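Local coordinates for uncharacterized ATP-binding protein MJ1010 (Methanocaldococcus jannaschii DSM 2661, PDB 3BJO) that is of uncharacterized function but probably binds ATP, this crystallized fragment being its C-terminal domain, which belongs to the helix-turn-helix clan, at residues Pro31-Glu36 with Tyr70-Lys75. Residues are numbered along the deposited sequence; the frame is centred on the assembly and turned at random.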
loop_
_atom_site.group_PDB
_atom_site.type_symbol
_atom_site.label_atom_id
_atom_site.label_comp_id
_atom_site.label_asym_id
_atom_site.label_seq_id
_atom_site.Cartn_x
_atom_site.Cartn_y
_atom_site.Cartn_z
ATOM N N PRO A 31 12.686 -2.641 6.152
ATOM C CA PRO A 31 11.876 -3.446 7.078
ATOM C C PRO A 31 12.309 -4.902 7.073
ATOM O O PRO A 31 12.685 -5.457 6.024
ATOM C CB PRO A 31 10.452 -3.328 6.511
ATOM C CG PRO A 31 10.467 -1.978 5.742
ATOM C CD PRO A 31 11.855 -1.903 5.170
ATOM N N LYS A 32 12.246 -5.504 8.250
ATOM C CA LYS A 32 12.422 -6.947 8.396
ATOM C C LYS A 32 11.038 -7.542 8.609
ATOM O O LYS A 32 10.336 -7.209 9.561
ATOM C CB LYS A 32 13.398 -7.248 9.539
ATOM C CG LYS A 32 14.901 -7.111 9.110
ATOM C CD LYS A 32 15.820 -6.768 10.308
ATOM C CE LYS A 32 17.138 -6.036 9.829
ATOM N NZ LYS A 32 16.929 -4.866 8.808
ATOM N N VAL A 33 10.615 -8.358 7.657
ATOM C CA VAL A 33 9.284 -8.975 7.616
ATOM C C VAL A 33 9.325 -10.416 8.147
ATOM O O VAL A 33 10.103 -11.249 7.674
ATOM C CB VAL A 33 8.764 -9.018 6.130
ATOM C CG1 VAL A 33 7.275 -9.324 6.089
ATOM C CG2 VAL A 33 9.058 -7.686 5.403
ATOM N N ASN A 34 8.467 -10.697 9.115
ATOM C CA ASN A 34 8.322 -12.031 9.717
ATOM C C ASN A 34 7.258 -12.849 8.985
ATOM O O ASN A 34 6.100 -12.426 8.891
ATOM C CB ASN A 34 7.910 -11.899 11.199
ATOM C CG ASN A 34 9.035 -11.355 12.083
ATOM O OD1 ASN A 34 10.149 -11.092 11.619
ATOM N ND2 ASN A 34 8.754 -11.213 13.368
ATOM N N ILE A 35 7.656 -13.992 8.436
ATOM C CA ILE A 35 6.705 -14.916 7.818
ATOM C C ILE A 35 6.989 -16.296 8.409
ATOM O O ILE A 35 7.896 -17.031 7.949
ATOM C CB ILE A 35 6.784 -14.914 6.252
ATOM C CG1 ILE A 35 6.476 -13.518 5.698
ATOM C CG2 ILE A 35 5.813 -15.963 5.666
ATOM C CD1 ILE A 35 6.909 -13.337 4.295
ATOM N N GLU A 36 6.220 -16.621 9.460
ATOM C CA GLU A 36 6.475 -17.788 10.277
ATOM C C GLU A 36 7.921 -17.721 10.729
ATOM O O GLU A 36 8.333 -16.794 11.402
ATOM C CB GLU A 36 6.230 -19.095 9.502
ATOM C CG GLU A 36 4.779 -19.575 9.452
ATOM C CD GLU A 36 3.945 -18.792 8.438
ATOM O OE1 GLU A 36 4.236 -18.909 7.205
ATOM O OE2 GLU A 36 2.996 -18.084 8.893
ATOM N N TYR A 70 4.365 -7.942 -0.182
ATOM C CA TYR A 70 2.944 -7.720 0.049
ATOM C C TYR A 70 2.491 -8.059 1.478
ATOM O O TYR A 70 1.522 -7.463 1.972
ATOM C CB TYR A 70 2.046 -8.319 -1.067
ATOM C CG TYR A 70 1.926 -9.852 -1.131
ATOM C CD1 TYR A 70 2.481 -10.582 -2.209
ATOM C CD2 TYR A 70 1.223 -10.534 -0.165
ATOM C CE1 TYR A 70 2.335 -11.988 -2.278
ATOM C CE2 TYR A 70 1.065 -11.912 -0.212
ATOM C CZ TYR A 70 1.627 -12.627 -1.254
ATOM O OH TYR A 70 1.476 -13.969 -1.236
ATOM N N VAL A 71 3.141 -9.029 2.136
ATOM C CA VAL A 71 2.857 -9.279 3.573
ATOM C C VAL A 71 3.114 -8.009 4.417
ATOM O O VAL A 71 2.316 -7.662 5.293
ATOM C CB VAL A 71 3.652 -10.451 4.124
ATOM C CG1 VAL A 71 3.700 -10.426 5.687
ATOM C CG2 VAL A 71 3.027 -11.766 3.641
ATOM N N TYR A 72 4.226 -7.320 4.140
ATOM C CA TYR A 72 4.515 -6.061 4.835
ATOM C C TYR A 72 3.389 -5.060 4.571
ATOM O O TYR A 72 2.906 -4.419 5.494
ATOM C CB TYR A 72 5.900 -5.517 4.392
ATOM C CG TYR A 72 6.301 -4.178 5.009
ATOM C CD1 TYR A 72 6.740 -4.091 6.325
ATOM C CD2 TYR A 72 6.214 -3.001 4.272
ATOM C CE1 TYR A 72 7.099 -2.832 6.896
ATOM C CE2 TYR A 72 6.559 -1.760 4.831
ATOM C CZ TYR A 72 6.998 -1.701 6.133
ATOM O OH TYR A 72 7.304 -0.477 6.659
ATOM N N LEU A 73 2.953 -4.952 3.308
ATOM C CA LEU A 73 1.974 -3.923 2.913
ATOM C C LEU A 73 0.569 -4.233 3.476
ATOM O O LEU A 73 -0.223 -3.337 3.719
ATOM C CB LEU A 73 1.907 -3.827 1.385
ATOM C CG LEU A 73 3.136 -3.219 0.665
ATOM C CD1 LEU A 73 3.035 -3.420 -0.857
ATOM C CD2 LEU A 73 3.188 -1.744 0.958
ATOM N N VAL A 74 0.284 -5.521 3.690
ATOM C CA VAL A 74 -0.932 -5.927 4.381
ATOM C C VAL A 74 -0.789 -5.637 5.875
ATOM O O VAL A 74 -1.664 -5.045 6.466
ATOM C CB VAL A 74 -1.291 -7.428 4.097
ATOM C CG1 VAL A 74 -2.542 -7.871 4.943
ATOM C CG2 VAL A 74 -1.556 -7.608 2.602
ATOM N N LYS A 75 0.330 -6.041 6.475
ATOM C CA LYS A 75 0.561 -5.821 7.906
ATOM C C LYS A 75 0.360 -4.346 8.219
ATOM O O LYS A 75 -0.230 -3.981 9.246
ATOM C CB LYS A 75 1.983 -6.222 8.277
ATOM C CG LYS A 75 2.309 -6.158 9.773
ATOM C CD LYS A 75 3.815 -5.852 10.003
ATOM C CE LYS A 75 4.113 -5.477 11.494
ATOM N NZ LYS A 75 3.421 -4.203 11.922
#
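Strand 32-35 crosses the 70-75 part of helix 67-75 almost perpendicularly, at 93° and with 8.7 Å between the axes of the two short segments, and the backbones come nearest where the CA atoms of Val-33 and Tyr-72 lie 6.2 Å apart. No hydrogen bond links the two segments, and the interface is made by apolar side chains. Pro-31 turns its CB-CG edge to Tyr-72, the two side chains crossing at about a right angle, and CG stands over one face in a CH-pi contact, 3.9 Å from the Tyr-72 ring centroid. CB of Pro-31 meets CE1 of Tyr-72 at 3.4 Å. The trans chi1 of Tyr-72 (178°) swings the ring along the strand to Pro-31, while its CB packs against Val-33 CG2. The other methyl of Val-33 turns to the preceding helical residue, CG1 lying 3.8 Å from Val-71 CG1. That same Val-71 methyl also receives Ile-35 CG1 at 4.2 Å. Strand 32-35 pairs with strand 38-41 in an antiparallel hairpin following the long helix 3-24, and the contact sets this hairpin against a domain of the helix-turn-helix clan, whose helices and small three-stranded sheet are consistent with a winged-helix fold. Leu-26 touches both Pro-31 and Tyr-72, and Ile-47 of helix 44-52 also packs on the tyrosine. Replacing Tyr-72 by alanine would probably leave Pro-31 without its aromatic partner and open a gap bordered by Leu-26 and Ile-47. The Lys-32 side chain leaves the backbone away from the helix, and its NZ forms a salt bridge with Glu-41 of the paired strand.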